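Avidin-related protein 4/5 (Gallus gallus, PDB 2OF8) binds biotin-type ligands, here a biotin nitroanilide held in its barrel pocket, probably with the high affinity known from avidin. Local coordinates at residues T75-Q80 with T93-R98; T11-S16 with V113-F118; Y33-A38 with V66-S71. The protein carries 2 engineered substitutions. All blocks are in the same frame, centred on the assembly; numbering follows the deposited sequence. Where two conformers were deposited one is given.

Contact 1: residues T75-Q80 with T93-R98. With BNI (5-(2-oxo-hexahydro-thieno[3,4-D]imidazol-6-yl)-pentanoic acid (4-nitro-phenyl)-amide), chain C.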
loop_
_atom_site.group_PDB
_atom_site.type_symbol
_atom_site.label_atom_id
_atom_site.label_comp_id
_atom_site.label_asym_id
_atom_site.label_seq_id
_atom_site.Cartn_x
_atom_site.Cartn_y
_atom_site.Cartn_z
ATOM N N THR A 75 -4.518 -2.899 -12.950
ATOM C CA THR A 75 -4.895 -2.820 -11.535
ATOM C C THR A 75 -5.192 -4.198 -10.983
ATOM O O THR A 75 -5.804 -5.018 -11.657
ATOM C CB THR A 75 -6.107 -1.914 -11.336
ATOM O OG1 THR A 75 -5.777 -0.629 -11.863
ATOM C CG2 THR A 75 -6.446 -1.719 -9.847
ATOM N N VAL A 76 -4.780 -4.438 -9.739
ATOM C CA VAL A 76 -5.248 -5.587 -8.980
ATOM C C VAL A 76 -6.047 -5.100 -7.772
ATOM O O VAL A 76 -5.709 -4.089 -7.152
ATOM C CB VAL A 76 -4.101 -6.517 -8.538
ATOM C CG1 VAL A 76 -3.449 -7.173 -9.750
ATOM C CG2 VAL A 76 -3.059 -5.784 -7.700
ATOM N N PHE A 77 -7.117 -5.832 -7.473
ATOM C CA PHE A 77 -7.980 -5.601 -6.324
ATOM C C PHE A 77 -7.966 -6.852 -5.458
ATOM O O PHE A 77 -8.029 -7.971 -5.981
ATOM C CB PHE A 77 -9.438 -5.381 -6.743
ATOM C CG PHE A 77 -9.707 -4.090 -7.461
ATOM C CD1 PHE A 77 -9.411 -3.956 -8.808
ATOM C CD2 PHE A 77 -10.320 -3.023 -6.817
ATOM C CE1 PHE A 77 -9.698 -2.778 -9.498
ATOM C CE2 PHE A 77 -10.613 -1.841 -7.511
ATOM C CZ PHE A 77 -10.290 -1.727 -8.844
ATOM N N THR A 78 -7.950 -6.679 -4.145
ATOM C CA THR A 78 -8.212 -7.794 -3.243
ATOM C C THR A 78 -9.107 -7.325 -2.116
ATOM O O THR A 78 -9.114 -6.150 -1.756
ATOM C CB THR A 78 -6.887 -8.406 -2.756
ATOM O OG1 THR A 78 -7.135 -9.626 -2.047
ATOM C CG2 THR A 78 -6.142 -7.487 -1.795
ATOM N N GLY A 79 -9.876 -8.235 -1.554
ATOM C CA GLY A 79 -10.814 -7.858 -0.523
ATOM C C GLY A 79 -11.616 -9.029 -0.033
ATOM O O GLY A 79 -11.268 -10.191 -0.255
ATOM N N GLN A 80 -12.711 -8.694 0.637
ATOM C CA GLN A 80 -13.585 -9.685 1.236
ATOM C C GLN A 80 -15.034 -9.275 1.000
ATOM O O GLN A 80 -15.366 -8.085 1.008
ATOM C CB GLN A 80 -13.265 -9.836 2.735
ATOM C CG GLN A 80 -13.993 -10.978 3.415
ATOM C CD GLN A 80 -13.511 -11.327 4.826
ATOM O OE1 GLN A 80 -14.051 -12.274 5.430
ATOM N NE2 GLN A 80 -12.544 -10.617 5.351
ATOM N N THR A 93 -12.501 -3.590 -0.504
ATOM C CA THR A 93 -11.301 -3.859 -1.278
ATOM C C THR A 93 -10.235 -2.795 -1.119
ATOM O O THR A 93 -10.504 -1.624 -0.799
ATOM C CB THR A 93 -11.579 -4.004 -2.808
ATOM O OG1 THR A 93 -11.834 -2.728 -3.414
ATOM C CG2 THR A 93 -12.769 -4.892 -3.101
ATOM N N MET A 94 -9.026 -3.231 -1.418
ATOM C CA MET A 94 -7.925 -2.338 -1.677
ATOM C C MET A 94 -7.277 -2.750 -2.967
ATOM O O MET A 94 -7.390 -3.897 -3.407
ATOM C CB MET A 94 -6.947 -2.362 -0.522
ATOM C CG MET A 94 -7.600 -1.859 0.746
ATOM S SD MET A 94 -6.460 -1.382 1.993
ATOM C CE MET A 94 -5.825 0.113 1.301
ATOM N N TRP A 95 -6.599 -1.795 -3.576
ATOM C CA TRP A 95 -6.064 -1.998 -4.911
ATOM C C TRP A 95 -4.678 -1.425 -5.065
ATOM O O TRP A 95 -4.269 -0.513 -4.345
ATOM C CB TRP A 95 -7.012 -1.446 -5.988
ATOM C CG TRP A 95 -7.423 -0.007 -5.838
ATOM C CD1 TRP A 95 -8.610 0.450 -5.366
ATOM C CD2 TRP A 95 -6.667 1.157 -6.199
ATOM N NE1 TRP A 95 -8.648 1.823 -5.409
ATOM C CE2 TRP A 95 -7.469 2.282 -5.927
ATOM C CE3 TRP A 95 -5.410 1.364 -6.779
ATOM C CZ2 TRP A 95 -7.042 3.586 -6.176
ATOM C CZ3 TRP A 95 -4.988 2.657 -7.020
ATOM C CH2 TRP A 95 -5.798 3.752 -6.712
ATOM N N LEU A 96 -3.964 -1.999 -6.033
ATOM C CA LEU A 96 -2.698 -1.466 -6.533
ATOM C C LEU A 96 -2.836 -1.249 -8.035
ATOM O O LEU A 96 -3.268 -2.148 -8.764
ATOM C CB LEU A 96 -1.537 -2.438 -6.304
ATOM C CG LEU A 96 -1.194 -2.748 -4.851
ATOM C CD1 LEU A 96 -0.178 -3.876 -4.794
ATOM C CD2 LEU A 96 -0.673 -1.534 -4.112
ATOM N N LEU A 97 -2.483 -0.053 -8.493
ATOM C CA LEU A 97 -2.508 0.321 -9.896
ATOM C C LEU A 97 -1.061 0.485 -10.354
ATOM O O LEU A 97 -0.342 1.378 -9.877
ATOM C CB LEU A 97 -3.313 1.607 -10.096
ATOM C CG LEU A 97 -3.267 2.324 -11.454
ATOM C CD1 LEU A 97 -3.589 1.508 -12.680
ATOM C CD2 LEU A 97 -4.208 3.518 -11.416
ATOM N N ARG A 98 -0.639 -0.401 -11.257
ATOM C CA ARG A 98 0.694 -0.393 -11.822
ATOM C C ARG A 98 0.694 0.328 -13.157
ATOM O O ARG A 98 0.050 -0.105 -14.108
ATOM C CB ARG A 98 1.182 -1.821 -12.040
ATOM C CG ARG A 98 2.521 -1.895 -12.742
ATOM C CD ARG A 98 3.653 -1.414 -11.900
ATOM N NE ARG A 98 4.850 -1.106 -12.673
ATOM C CZ ARG A 98 6.085 -1.177 -12.186
ATOM N NH1 ARG A 98 6.318 -1.655 -10.974
ATOM N NH2 ARG A 98 7.096 -0.769 -12.929
HETATM C C1 BNI C . -5.587 4.345 -15.486
HETATM C C10 BNI C . -6.461 3.135 -15.844
HETATM C C9 BNI C . -7.775 3.113 -15.070
HETATM C C8 BNI C . -7.542 2.960 -13.573
HETATM C C7 BNI C . -8.812 3.199 -12.784
HETATM C C2 BNI C . -8.553 3.051 -11.239
HETATM C C6 BNI C . -8.424 1.864 -9.002
HETATM C C4 BNI C . -9.706 3.579 -10.336
HETATM C C5 BNI C . -9.562 2.892 -8.964
HETATM C C3 BNI C . -11.664 2.485 -9.817
HETATM O O2 BNI C . -6.074 5.459 -15.319
HETATM O O3 BNI C . -12.843 2.052 -9.898
HETATM N N1 BNI C . -10.857 2.288 -8.776
HETATM N N2 BNI C . -11.042 3.192 -10.753
HETATM S S1 BNI C . -8.378 1.302 -10.731
HETATM N N17 BNI C . -4.280 4.168 -15.288
HETATM C C18 BNI C . -3.269 5.051 -15.007
HETATM C C20 BNI C . -2.029 4.991 -15.714
HETATM C C21 BNI C . -0.981 5.924 -15.396
HETATM C C22 BNI C . -1.189 6.935 -14.365
HETATM C C23 BNI C . -2.433 6.997 -13.659
HETATM C C24 BNI C . -3.472 6.072 -13.971
HETATM N N25 BNI C . -0.072 7.910 -14.057
HETATM O O26 BNI C . 0.974 7.860 -14.636
HETATM O O27 BNI C . -0.199 8.756 -13.221
#
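V76 and L96 face each other as a hydrogen-bonded antiparallel pair, and each amide finds the other's carbonyl: V76 N to L96 O and L96 N to V76 O, both 2.9 Å. T78 and M94 repeat the exchange, the bond from T78 N to M94 O running nearly straight at 168°. F77 and W95, between them, form a non-hydrogen-bonded pair and bond their backbones outward instead, F77 to F64 and W95 to G114. V76 O gains a further CA-H contact, from W95 CA at 3.1 Å.

This hairpin of strands 74-83 and 89-98 belongs to the eight-stranded antiparallel avidin barrel: T75, F77, T93, W95 and L97 look inward, while V76, T78, M94 and L96 turn out toward other subunits. Inside, W95 CB sits over the F77 ring, 4.0 Å from its centroid, a CH-pi contact; the two rings themselves meet obliquely, planes 54° apart. With W95 CG held between its backbone N and carbonyl carbon (chi1 54°), the indole swings to the ligand and lays a face on it, CE2 3.2 Å from BNI C6; its NE1 gives a weak hydrogen bond to Y115 O.

The threonine hydroxyls all have partners outside the hairpin. T93 OG1 bonds N116 O while lying in the plane of the F77 ring, 3.7 Å from F77 CD2, and T78 OG1 bonds F62 O on the outer side. T75 OG1 takes the indole N-H of W68, with BNI S1 3.4 Å away and L97 CD1 packed close against it.

Contact 2: residues T11-S16 with V113-F118. With BNI (5-(2-oxo-hexahydro-thieno[3,4-D]imidazol-6-yl)-pentanoic acid (4-nitro-phenyl)-amide), chain C.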
loop_
_atom_site.group_PDB
_atom_site.type_symbol
_atom_site.label_atom_id
_atom_site.label_comp_id
_atom_site.label_asym_id
_atom_site.label_seq_id
_atom_site.Cartn_x
_atom_site.Cartn_y
_atom_site.Cartn_z
ATOM N N THR A 11 -21.444 -1.580 -8.115
ATOM C CA THR A 11 -20.856 -0.244 -8.235
ATOM C C THR A 11 -19.923 -0.006 -7.083
ATOM O O THR A 11 -20.067 -0.631 -6.038
ATOM C CB THR A 11 -21.864 0.869 -8.147
ATOM O OG1 THR A 11 -22.914 0.769 -7.191
ATOM C CG2 THR A 11 -21.658 2.115 -8.885
ATOM N N ASN A 12 -18.999 0.935 -7.251
ATOM C CA ASN A 12 -18.171 1.371 -6.137
ATOM C C ASN A 12 -18.351 2.842 -5.823
ATOM O O ASN A 12 -19.123 3.556 -6.471
ATOM C CB ASN A 12 -16.694 0.938 -6.292
ATOM C CG ASN A 12 -15.926 1.721 -7.341
ATOM O OD1 ASN A 12 -16.268 2.851 -7.697
ATOM N ND2 ASN A 12 -14.852 1.111 -7.835
ATOM N N ASN A 13 -17.649 3.272 -4.789
ATOM C CA ASN A 13 -17.773 4.623 -4.264
ATOM C C ASN A 13 -17.337 5.717 -5.253
ATOM O O ASN A 13 -17.699 6.875 -5.069
ATOM C CB ASN A 13 -16.994 4.744 -2.948
ATOM C CG ASN A 13 -15.544 4.366 -3.105
ATOM O OD1 ASN A 13 -15.204 3.197 -3.298
ATOM N ND2 ASN A 13 -14.679 5.362 -3.052
ATOM N N LEU A 14 -16.557 5.356 -6.275
ATOM C CA LEU A 14 -16.166 6.288 -7.333
ATOM C C LEU A 14 -17.144 6.310 -8.507
ATOM O O LEU A 14 -16.992 7.112 -9.424
ATOM C CB LEU A 14 -14.766 5.957 -7.860
ATOM C CG LEU A 14 -13.636 5.953 -6.836
ATOM C CD1 LEU A 14 -12.338 5.505 -7.480
ATOM C CD2 LEU A 14 -13.480 7.309 -6.166
ATOM N N GLY A 15 -18.131 5.425 -8.483
ATOM C CA GLY A 15 -19.097 5.301 -9.555
ATOM C C GLY A 15 -18.753 4.259 -10.600
ATOM O O GLY A 15 -19.507 4.099 -11.551
ATOM N N SER A 16 -17.631 3.562 -10.463
ATOM C CA SER A 16 -17.291 2.512 -11.407
ATOM C C SER A 16 -18.270 1.355 -11.300
ATOM O O SER A 16 -18.871 1.134 -10.253
ATOM C CB SER A 16 -15.881 2.010 -11.159
ATOM O OG SER A 16 -14.970 3.085 -11.256
ATOM N N VAL A 113 -1.784 3.113 -4.789
ATOM C CA VAL A 113 -2.599 2.318 -3.892
ATOM C C VAL A 113 -3.866 3.092 -3.547
ATOM O O VAL A 113 -3.876 4.322 -3.506
ATOM C CB VAL A 113 -1.789 1.928 -2.619
ATOM C CG1 VAL A 113 -1.380 3.145 -1.799
ATOM C CG2 VAL A 113 -2.542 0.922 -1.759
ATOM N N GLY A 114 -4.926 2.354 -3.268
ATOM C CA GLY A 114 -6.168 2.960 -2.833
ATOM C C GLY A 114 -7.156 1.921 -2.358
ATOM O O GLY A 114 -6.831 0.747 -2.211
ATOM N N TYR A 115 -8.368 2.384 -2.078
ATOM C CA TYR A 115 -9.451 1.533 -1.603
ATOM C C TYR A 115 -10.653 1.636 -2.525
ATOM O O TYR A 115 -10.790 2.589 -3.284
ATOM C CB TYR A 115 -9.874 1.908 -0.176
ATOM C CG TYR A 115 -10.718 3.171 -0.039
ATOM C CD1 TYR A 115 -12.109 3.099 0.021
ATOM C CD2 TYR A 115 -10.127 4.423 0.083
ATOM C CE1 TYR A 115 -12.883 4.236 0.177
ATOM C CE2 TYR A 115 -10.899 5.573 0.241
ATOM C CZ TYR A 115 -12.270 5.471 0.296
ATOM O OH TYR A 115 -13.024 6.615 0.475
ATOM N N ASN A 116 -11.562 0.675 -2.413
ATOM C CA ASN A 116 -12.897 0.836 -2.973
ATOM C C ASN A 116 -13.864 -0.041 -2.209
ATOM O O ASN A 116 -13.547 -1.174 -1.866
ATOM C CB ASN A 116 -12.976 0.425 -4.455
ATOM C CG ASN A 116 -12.530 1.506 -5.424
ATOM O OD1 ASN A 116 -11.660 1.262 -6.257
ATOM N ND2 ASN A 116 -13.170 2.678 -5.373
ATOM N N ASN A 117 -15.061 0.486 -1.993
ATOM C CA ASN A 117 -16.163 -0.258 -1.419
ATOM C C ASN A 117 -17.194 -0.464 -2.517
ATOM O O ASN A 117 -17.554 0.493 -3.197
ATOM C CB ASN A 117 -16.725 0.544 -0.243
ATOM C CG ASN A 117 -15.653 0.889 0.792
ATOM O OD1 ASN A 117 -14.863 0.036 1.155
ATOM N ND2 ASN A 117 -15.619 2.144 1.249
ATOM N N PHE A 118 -17.637 -1.707 -2.705
ATOM C CA PHE A 118 -18.614 -2.044 -3.738
ATOM C C PHE A 118 -19.910 -2.536 -3.099
ATOM O O PHE A 118 -19.891 -3.295 -2.126
ATOM C CB PHE A 118 -18.133 -3.163 -4.673
ATOM C CG PHE A 118 -16.912 -2.846 -5.507
ATOM C CD1 PHE A 118 -17.026 -2.611 -6.872
ATOM C CD2 PHE A 118 -15.641 -2.871 -4.951
ATOM C CE1 PHE A 118 -15.905 -2.379 -7.651
ATOM C CE2 PHE A 118 -14.514 -2.636 -5.732
ATOM C CZ PHE A 118 -14.648 -2.387 -7.077
HETATM C C1 BNI C . -5.587 4.345 -15.486
HETATM C C10 BNI C . -6.461 3.135 -15.844
HETATM C C9 BNI C . -7.775 3.113 -15.070
HETATM C C8 BNI C . -7.542 2.960 -13.573
HETATM C C7 BNI C . -8.812 3.199 -12.784
HETATM C C2 BNI C . -8.553 3.051 -11.239
HETATM C C6 BNI C . -8.424 1.864 -9.002
HETATM C C4 BNI C . -9.706 3.579 -10.336
HETATM C C5 BNI C . -9.562 2.892 -8.964
HETATM C C3 BNI C . -11.664 2.485 -9.817
HETATM O O2 BNI C . -6.074 5.459 -15.319
HETATM O O3 BNI C . -12.843 2.052 -9.898
HETATM N N1 BNI C . -10.857 2.288 -8.776
HETATM N N2 BNI C . -11.042 3.192 -10.753
HETATM S S1 BNI C . -8.378 1.302 -10.731
HETATM N N17 BNI C . -4.280 4.168 -15.288
HETATM C C18 BNI C . -3.269 5.051 -15.007
HETATM C C20 BNI C . -2.029 4.991 -15.714
HETATM C C21 BNI C . -0.981 5.924 -15.396
HETATM C C22 BNI C . -1.189 6.935 -14.365
HETATM C C23 BNI C . -2.433 6.997 -13.659
HETATM C C24 BNI C . -3.472 6.072 -13.971
HETATM N N25 BNI C . -0.072 7.910 -14.057
HETATM O O26 BNI C . 0.974 7.860 -14.636
HETATM O O27 BNI C . -0.199 8.756 -13.221
#
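Y115 meets N13 with ring and amide almost parallel, N13 ND2 lying 3.9 Å from Y115 CE1. The same tyrosine ring stacks on Y115 of the third subunit, so this end of the contact borders a subunit interface.

N116 comes next and uses both ends of its amide. Its ND2 sends a straight bond (178°) to N13 OD1 at 3.0 Å, leaving within the N116 amide plane but arriving above the carbonyl plane of N13. That bond fixes which way round the amide lies and turns N116 OD1 to the ligand, where it accepts from BNI N1 at 2.8 Å. The N12 amide stacks on that of N116, planes 9° apart; the two ND2 atoms are neighbours but both donors, and N12 ND2 gives its hydrogen bond to BNI O3, 3.0 Å away.

N117 N reaches N13 OD1 from the face opposite to N116, so two donors grip one oxygen, while N117 O receives a weak bond from N13 N. Last, F118 offers a ring face to N12 CB, 3.7 Å from the ring centroid, in a CH-pi contact.

N12 itself closes an Asx turn: its CG stands between backbone N and carbonyl carbon (chi1 73°), folding OD1 back to accept from L14 N at 2.9 Å and from S16 N on the other face. With an alanine here, the ligand's ureido oxygen would probably lose a donor, and the amides of L14 and S16 their shared acceptor, leaving the turn freer to move.

S16 OG also donates to BNI O3, at 2.7 Å. Donors converging on that oxygen while N116 draws on the adjacent N-H would be expected to polarise the ureido group.

Contact 3: residues Y33-A38 with V66-S71. With BNI (5-(2-oxo-hexahydro-thieno[3,4-D]imidazol-6-yl)-pentanoic acid (4-nitro-phenyl)-amide), chain C.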
loop_
_atom_site.group_PDB
_atom_site.type_symbol
_atom_site.label_atom_id
_atom_site.label_comp_id
_atom_site.label_asym_id
_atom_site.label_seq_id
_atom_site.Cartn_x
_atom_site.Cartn_y
_atom_site.Cartn_z
ATOM N N TYR A 33 -15.080 -4.479 -16.322
ATOM C CA TYR A 33 -14.923 -3.359 -15.412
ATOM C C TYR A 33 -15.003 -2.082 -16.234
ATOM O O TYR A 33 -14.240 -1.911 -17.180
ATOM C CB TYR A 33 -13.571 -3.447 -14.688
ATOM C CG TYR A 33 -13.507 -2.674 -13.390
ATOM C CD1 TYR A 33 -13.377 -1.289 -13.380
ATOM C CD2 TYR A 33 -13.566 -3.324 -12.169
ATOM C CE1 TYR A 33 -13.318 -0.580 -12.179
ATOM C CE2 TYR A 33 -13.508 -2.628 -10.971
ATOM C CZ TYR A 33 -13.391 -1.263 -10.973
ATOM O OH TYR A 33 -13.333 -0.609 -9.766
ATOM N N LEU A 34 -15.923 -1.194 -15.869
ATOM C CA LEU A 34 -16.059 0.123 -16.474
ATOM C C LEU A 34 -15.677 1.144 -15.406
ATOM O O LEU A 34 -16.456 1.428 -14.494
ATOM C CB LEU A 34 -17.482 0.361 -16.980
ATOM C CG LEU A 34 -17.644 1.642 -17.805
ATOM C CD1 LEU A 34 -16.799 1.621 -19.057
ATOM C CD2 LEU A 34 -19.113 1.851 -18.166
ATOM N N THR A 35 -14.449 1.636 -15.475
ATOM C CA THR A 35 -14.007 2.623 -14.509
ATOM C C THR A 35 -14.632 3.985 -14.787
ATOM O O THR A 35 -14.768 4.395 -15.936
ATOM C CB THR A 35 -12.475 2.718 -14.435
ATOM O OG1 THR A 35 -12.132 3.680 -13.423
ATOM C CG2 THR A 35 -11.819 3.166 -15.760
ATOM N N ALA A 36 -15.007 4.682 -13.717
ATOM C CA ALA A 36 -15.529 6.042 -13.834
ATOM C C ALA A 36 -14.414 7.060 -14.044
ATOM O O ALA A 36 -14.684 8.163 -14.527
ATOM C CB ALA A 36 -16.343 6.407 -12.599
ATOM N N VAL A 37 -13.190 6.700 -13.647
ATOM C CA VAL A 37 -12.052 7.606 -13.635
ATOM C C VAL A 37 -10.825 6.949 -14.271
ATOM O O VAL A 37 -10.668 5.725 -14.260
ATOM C CB VAL A 37 -11.689 8.069 -12.198
ATOM C CG1 VAL A 37 -12.809 8.929 -11.622
ATOM C CG2 VAL A 37 -11.376 6.885 -11.278
ATOM N N ALA A 38 -9.956 7.777 -14.822
ATOM C CA ALA A 38 -8.689 7.319 -15.371
ATOM C C ALA A 38 -7.790 8.534 -15.521
ATOM O O ALA A 38 -8.244 9.673 -15.417
ATOM C CB ALA A 38 -8.882 6.666 -16.727
ATOM N N VAL A 66 -7.490 -6.369 -13.423
ATOM C CA VAL A 66 -8.129 -5.681 -14.531
ATOM C C VAL A 66 -7.049 -5.288 -15.531
ATOM O O VAL A 66 -6.123 -4.535 -15.212
ATOM C CB VAL A 66 -8.888 -4.419 -14.088
ATOM C CG1 VAL A 66 -9.606 -3.803 -15.289
ATOM C CG2 VAL A 66 -9.871 -4.732 -12.975
ATOM N N HIS A 67 -7.174 -5.815 -16.748
ATOM C CA HIS A 67 -6.323 -5.431 -17.862
ATOM C C HIS A 67 -7.024 -4.286 -18.587
ATOM O O HIS A 67 -7.978 -4.497 -19.342
ATOM C CB HIS A 67 -6.090 -6.638 -18.782
ATOM C CG HIS A 67 -5.612 -6.293 -20.156
ATOM N ND1 HIS A 67 -4.373 -6.630 -20.658
ATOM C CD2 HIS A 67 -6.267 -5.678 -21.166
ATOM C CE1 HIS A 67 -4.291 -6.219 -21.915
ATOM N NE2 HIS A 67 -5.419 -5.617 -22.236
ATOM N N TRP A 68 -6.583 -3.060 -18.340
ATOM C CA TRP A 68 -7.206 -1.905 -18.973
ATOM C C TRP A 68 -6.974 -1.994 -20.480
ATOM O O TRP A 68 -5.853 -2.183 -20.931
ATOM C CB TRP A 68 -6.655 -0.596 -18.397
ATOM C CG TRP A 68 -6.840 -0.541 -16.920
ATOM C CD1 TRP A 68 -5.866 -0.639 -15.976
ATOM C CD2 TRP A 68 -8.085 -0.478 -16.203
ATOM N NE1 TRP A 68 -6.413 -0.607 -14.718
ATOM C CE2 TRP A 68 -7.775 -0.513 -14.828
ATOM C CE3 TRP A 68 -9.430 -0.364 -16.579
ATOM C CZ2 TRP A 68 -8.747 -0.452 -13.837
ATOM C CZ3 TRP A 68 -10.404 -0.301 -15.591
ATOM C CH2 TRP A 68 -10.058 -0.339 -14.238
ATOM N N ASN A 69 -8.039 -1.848 -21.261
ATOM C CA ASN A 69 -7.942 -2.008 -22.711
ATOM C C ASN A 69 -7.551 -0.724 -23.423
ATOM O O ASN A 69 -7.427 -0.713 -24.646
ATOM C CB ASN A 69 -9.264 -2.525 -23.279
ATOM C CG ASN A 69 -9.384 -4.036 -23.229
ATOM O OD1 ASN A 69 -8.491 -4.749 -22.766
ATOM N ND2 ASN A 69 -10.511 -4.536 -23.717
ATOM N N PHE A 70 -7.362 0.345 -22.657
ATOM C CA PHE A 70 -7.089 1.682 -23.186
ATOM C C PHE A 70 -5.814 2.284 -22.600
ATOM O O PHE A 70 -5.517 3.453 -22.836
ATOM C CB PHE A 70 -8.286 2.603 -22.899
ATOM C CG PHE A 70 -8.615 2.717 -21.440
ATOM C CD1 PHE A 70 -9.456 1.804 -20.832
ATOM C CD2 PHE A 70 -8.063 3.727 -20.668
ATOM C CE1 PHE A 70 -9.746 1.895 -19.479
ATOM C CE2 PHE A 70 -8.355 3.815 -19.310
ATOM C CZ PHE A 70 -9.193 2.897 -18.725
ATOM N N SER A 71 -5.078 1.488 -21.825
ATOM C CA SER A 71 -3.893 1.942 -21.113
ATOM C C SER A 71 -2.898 0.786 -21.069
ATOM O O SER A 71 -3.287 -0.367 -21.207
ATOM C CB SER A 71 -4.300 2.339 -19.682
ATOM O OG SER A 71 -3.214 2.707 -18.851
HETATM C C1 BNI C . -5.587 4.345 -15.486
HETATM C C10 BNI C . -6.461 3.135 -15.844
HETATM C C9 BNI C . -7.775 3.113 -15.070
HETATM C C8 BNI C . -7.542 2.960 -13.573
HETATM C C7 BNI C . -8.812 3.199 -12.784
HETATM C C2 BNI C . -8.553 3.051 -11.239
HETATM C C6 BNI C . -8.424 1.864 -9.002
HETATM C C4 BNI C . -9.706 3.579 -10.336
HETATM C C5 BNI C . -9.562 2.892 -8.964
HETATM C C3 BNI C . -11.664 2.485 -9.817
HETATM O O2 BNI C . -6.074 5.459 -15.319
HETATM O O3 BNI C . -12.843 2.052 -9.898
HETATM N N1 BNI C . -10.857 2.288 -8.776
HETATM N N2 BNI C . -11.042 3.192 -10.753
HETATM S S1 BNI C . -8.378 1.302 -10.731
HETATM N N17 BNI C . -4.280 4.168 -15.288
HETATM C C18 BNI C . -3.269 5.051 -15.007
HETATM C C20 BNI C . -2.029 4.991 -15.714
HETATM C C21 BNI C . -0.981 5.924 -15.396
HETATM C C22 BNI C . -1.189 6.935 -14.365
HETATM C C23 BNI C . -2.433 6.997 -13.659
HETATM C C24 BNI C . -3.472 6.072 -13.971
HETATM N N25 BNI C . -0.072 7.910 -14.057
HETATM O O26 BNI C . 0.974 7.860 -14.636
HETATM O O27 BNI C . -0.199 8.756 -13.221
#
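Y33 and W68 make the central aromatic pair, an offset edge-to-face arrangement: the edge of the indole points to the tyrosine face, planes 89° apart, with W68 CH2 3.6 Å from Y33 CD1. Chi1 of -158°, CG anti to the backbone N, carries the Y33 ring inward to this meeting.

Apolar contacts fill in around the pair. T35 CG2 lies 3.7 Å from W68 CZ3 and also touches F70 CZ, while A38 CB packs 3.9 Å from F70 CE2. At the strand end V66 CG1 reaches Y33 CB and backs the W68 indole on the face opposite the ligand, whose C9 sits over the centre of the other face.

No hydrogen bond crosses between the two segments; Y33 and T35 spend their hydroxyls on the ligand, T35 also on V37 O. Y33 OH donates to BNI O3 at 2.7 Å, which lies at the ring edge. T35 OG1 works both ways: it accepts from BNI N2 at 2.9 Å, nearly straight at 173°, and donates to V37 O at 2.7 Å in the carbonyl plane, on a lone pair. A polar grip on the ureido ring beside aromatic walls along the valeryl chain is the hallmark of the avidin biotin site, here at one end of the barrel, with the ureido ring inside it.

How the contacts relate
From the N terminus the chain first lays down 11-16, one half of contact 2, and does not complete it until 113-118, almost at the end, where the first and last strands come together and close the barrel. Everything else falls within that span. Contact 3 closes first, bringing the end of strand 28-34 and the loop after it against 66-71; contact 1 follows in series as a hairpin, so neither crosses the other. Strands 89-98 and 111-120 lie side by side, joining contacts 1 and 2; single bonds tie in contact 3, V66 N to T75 O of contact 1 and A36 N to S16 OG of contact 2. All three line one ligand pocket.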